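Local structure of methane monooxygenase hydroxylase, MmoD (Methylosinus sporium, 6D7K) at residues 23-28 against 68-73. The protein binds the hydroxylase component of soluble methane monooxygenase and probably acts as a regulator that holds back its activity. Residues are numbered along the deposited sequence; the frame is centred on the assembly and turned at random.
Sequences ARYEAF and HFKRQD
Tyr25 and Arg24 converge on one carboxylate oxygen of Asp73, a compact example of an acidic helix side chain tying down the start of a strand. The Tyr25 hydroxyl donates to the syn lone pair of Asp73 OD2 (OH to OD2, 2.6 Å), and ring and carboxylate lie nearly in one plane, 5° apart. Arg24 NH2 makes a salt bridge to the same OD2 at 3.1 Å; its hydrogen bond is weak and bent, and the guanidinium stands almost upright to the carboxylate (87°). Arg42, on the neighbouring strand 36-42, also hydrogen-bonds the Tyr25 hydroxyl through NE.

Apolar contact flanks this polar end. Tyr25 CZ rests 3.8 Å from Phe69 CB, while Tyr25 CE1 meets the Phe69 ring at CD2, also at 3.8 Å. With Tyr25 CG anti to the carbonyl carbon (chi1 -70°), the phenol extends towards the helix. A phenylalanine here would probably keep much of this packing but leave Asp73 with only the weak Arg24 bond across the contact.

Lys70 runs alongside the Tyr25 ring, pointing back toward the strand and bending at chi4 to bring NZ 4.0 Å from Tyr25 CD2; its salt-bridge partner is Asp22, in the turn just ahead of residues 23-28.

The axes of strand 25-28 and helix 68-73 run nearly antiparallel, 11.9 Å apart at closest approach, and the contact joins the C-terminal helix 55-74 to strand 25-31, an inner strand of the four-stranded antiparallel sheet, in a ββββα topology.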
loop_
_atom_site.group_PDB
_atom_site.type_symbol
_atom_site.label_atom_id
_atom_site.label_comp_id
_atom_site.label_asym_id
_atom_site.label_seq_id
_atom_site.Cartn_x
_atom_site.Cartn_y
_atom_site.Cartn_z
ATOM N N ALA H 23 21.290 -23.818 -3.956
ATOM C CA ALA H 23 20.016 -24.302 -4.492
ATOM C C ALA H 23 18.945 -23.215 -4.488
ATOM O O ALA H 23 18.083 -23.195 -5.375
ATOM C CB ALA H 23 19.532 -25.514 -3.701
ATOM N N ARG H 24 18.990 -22.304 -3.511
ATOM C CA ARG H 24 17.931 -21.337 -3.296
ATOM C C ARG H 24 18.368 -19.884 -3.385
ATOM O O ARG H 24 17.549 -19.048 -3.764
ATOM C CB ARG H 24 17.267 -21.569 -1.927
ATOM C CG ARG H 24 15.884 -22.232 -2.020
ATOM C CD ARG H 24 15.335 -22.676 -0.656
ATOM N NE ARG H 24 15.146 -21.569 0.280
ATOM C CZ ARG H 24 13.976 -20.989 0.540
ATOM N NH1 ARG H 24 12.875 -21.404 -0.066
ATOM N NH2 ARG H 24 13.910 -19.985 1.407
ATOM N N TYR H 25 19.614 -19.544 -3.060
ATOM C CA TYR H 25 20.032 -18.145 -3.002
ATOM C C TYR H 25 21.072 -17.824 -4.068
ATOM O O TYR H 25 21.888 -18.670 -4.427
ATOM C CB TYR H 25 20.568 -17.806 -1.620
ATOM C CG TYR H 25 19.484 -17.786 -0.560
ATOM C CD1 TYR H 25 18.587 -16.714 -0.468
ATOM C CD2 TYR H 25 19.348 -18.830 0.347
ATOM C CE1 TYR H 25 17.591 -16.685 0.507
ATOM C CE2 TYR H 25 18.357 -18.808 1.327
ATOM C CZ TYR H 25 17.481 -17.738 1.400
ATOM O OH TYR H 25 16.491 -17.725 2.359
ATOM N N GLU H 26 21.006 -16.605 -4.601
ATOM C CA GLU H 26 22.060 -16.043 -5.432
ATOM C C GLU H 26 22.375 -14.637 -4.937
ATOM O O GLU H 26 21.490 -13.943 -4.428
ATOM C CB GLU H 26 21.659 -15.988 -6.903
ATOM C CG GLU H 26 21.468 -17.351 -7.522
ATOM C CD GLU H 26 21.469 -17.317 -9.043
ATOM O OE1 GLU H 26 20.551 -16.694 -9.626
ATOM O OE2 GLU H 26 22.397 -17.911 -9.651
ATOM N N ALA H 27 23.633 -14.207 -5.089
ATOM C CA ALA H 27 23.993 -12.828 -4.764
ATOM C C ALA H 27 24.960 -12.278 -5.799
ATOM O O ALA H 27 25.920 -12.950 -6.180
ATOM C CB ALA H 27 24.601 -12.725 -3.364
ATOM N N PHE H 28 24.707 -11.061 -6.255
ATOM C CA PHE H 28 25.564 -10.404 -7.225
ATOM C C PHE H 28 26.161 -9.156 -6.593
ATOM O O PHE H 28 25.622 -8.613 -5.625
ATOM C CB PHE H 28 24.790 -10.043 -8.497
ATOM C CG PHE H 28 24.267 -11.253 -9.253
ATOM C CD1 PHE H 28 23.062 -11.862 -8.889
ATOM C CD2 PHE H 28 24.981 -11.785 -10.324
ATOM C CE1 PHE H 28 22.594 -12.978 -9.584
ATOM C CE2 PHE H 28 24.519 -12.906 -11.002
ATOM C CZ PHE H 28 23.325 -13.494 -10.640
ATOM N N HIS H 68 21.399 -15.035 8.070
ATOM C CA HIS H 68 20.147 -14.667 8.710
ATOM C C HIS H 68 18.979 -15.302 7.978
ATOM O O HIS H 68 18.132 -15.955 8.593
ATOM C CB HIS H 68 20.024 -13.135 8.772
ATOM C CG HIS H 68 18.624 -12.637 8.937
ATOM N ND1 HIS H 68 17.862 -12.907 10.055
ATOM C CD2 HIS H 68 17.841 -11.897 8.117
ATOM C CE1 HIS H 68 16.666 -12.363 9.910
ATOM N NE2 HIS H 68 16.628 -11.739 8.745
ATOM N N PHE H 69 18.939 -15.145 6.654
ATOM C CA PHE H 69 17.922 -15.813 5.850
ATOM C C PHE H 69 17.893 -17.316 6.102
ATOM O O PHE H 69 16.830 -17.894 6.346
ATOM C CB PHE H 69 18.156 -15.513 4.369
ATOM C CG PHE H 69 17.835 -14.104 3.994
ATOM C CD1 PHE H 69 17.292 -13.242 4.925
ATOM C CD2 PHE H 69 18.056 -13.637 2.723
ATOM C CE1 PHE H 69 16.985 -11.933 4.585
ATOM C CE2 PHE H 69 17.747 -12.322 2.379
ATOM C CZ PHE H 69 17.216 -11.480 3.305
ATOM N N LYS H 70 19.052 -17.972 6.050
ATOM C CA LYS H 70 19.066 -19.427 6.203
ATOM C C LYS H 70 18.577 -19.850 7.584
ATOM O O LYS H 70 17.854 -20.843 7.709
ATOM C CB LYS H 70 20.468 -19.979 5.923
ATOM C CG LYS H 70 20.876 -19.835 4.465
ATOM C CD LYS H 70 22.294 -20.307 4.230
ATOM C CE LYS H 70 22.724 -20.073 2.790
ATOM N NZ LYS H 70 22.264 -21.155 1.890
ATOM N N ARG H 71 18.956 -19.108 8.629
ATOM C CA ARG H 71 18.403 -19.349 9.959
ATOM C C ARG H 71 16.882 -19.242 9.957
ATOM O O ARG H 71 16.198 -20.031 10.618
ATOM C CB ARG H 71 18.996 -18.357 10.957
ATOM C CG ARG H 71 19.861 -18.986 12.020
ATOM C CD ARG H 71 20.442 -17.925 12.925
ATOM N NE ARG H 71 21.852 -17.663 12.640
ATOM C CZ ARG H 71 22.858 -18.295 13.239
ATOM N NH1 ARG H 71 22.592 -19.224 14.149
ATOM N NH2 ARG H 71 24.127 -17.999 12.931
ATOM N N GLN H 72 16.336 -18.261 9.234
ATOM C CA GLN H 72 14.887 -18.153 9.116
ATOM C C GLN H 72 14.312 -19.406 8.478
ATOM O O GLN H 72 13.344 -19.986 8.982
ATOM C CB GLN H 72 14.496 -16.903 8.312
ATOM C CG GLN H 72 14.715 -15.591 9.070
ATOM C CD GLN H 72 13.948 -14.396 8.502
ATOM O OE1 GLN H 72 14.042 -14.081 7.310
ATOM N NE2 GLN H 72 13.192 -13.717 9.369
ATOM N N ASP H 73 14.906 -19.846 7.372
ATOM C CA ASP H 73 14.449 -21.069 6.723
ATOM C C ASP H 73 14.573 -22.266 7.661
ATOM O O ASP H 73 13.609 -23.007 7.868
ATOM C CB ASP H 73 15.237 -21.290 5.434
ATOM C CG ASP H 73 15.189 -20.087 4.511
ATOM O OD1 ASP H 73 14.256 -19.262 4.659
ATOM O OD2 ASP H 73 16.081 -19.967 3.642
#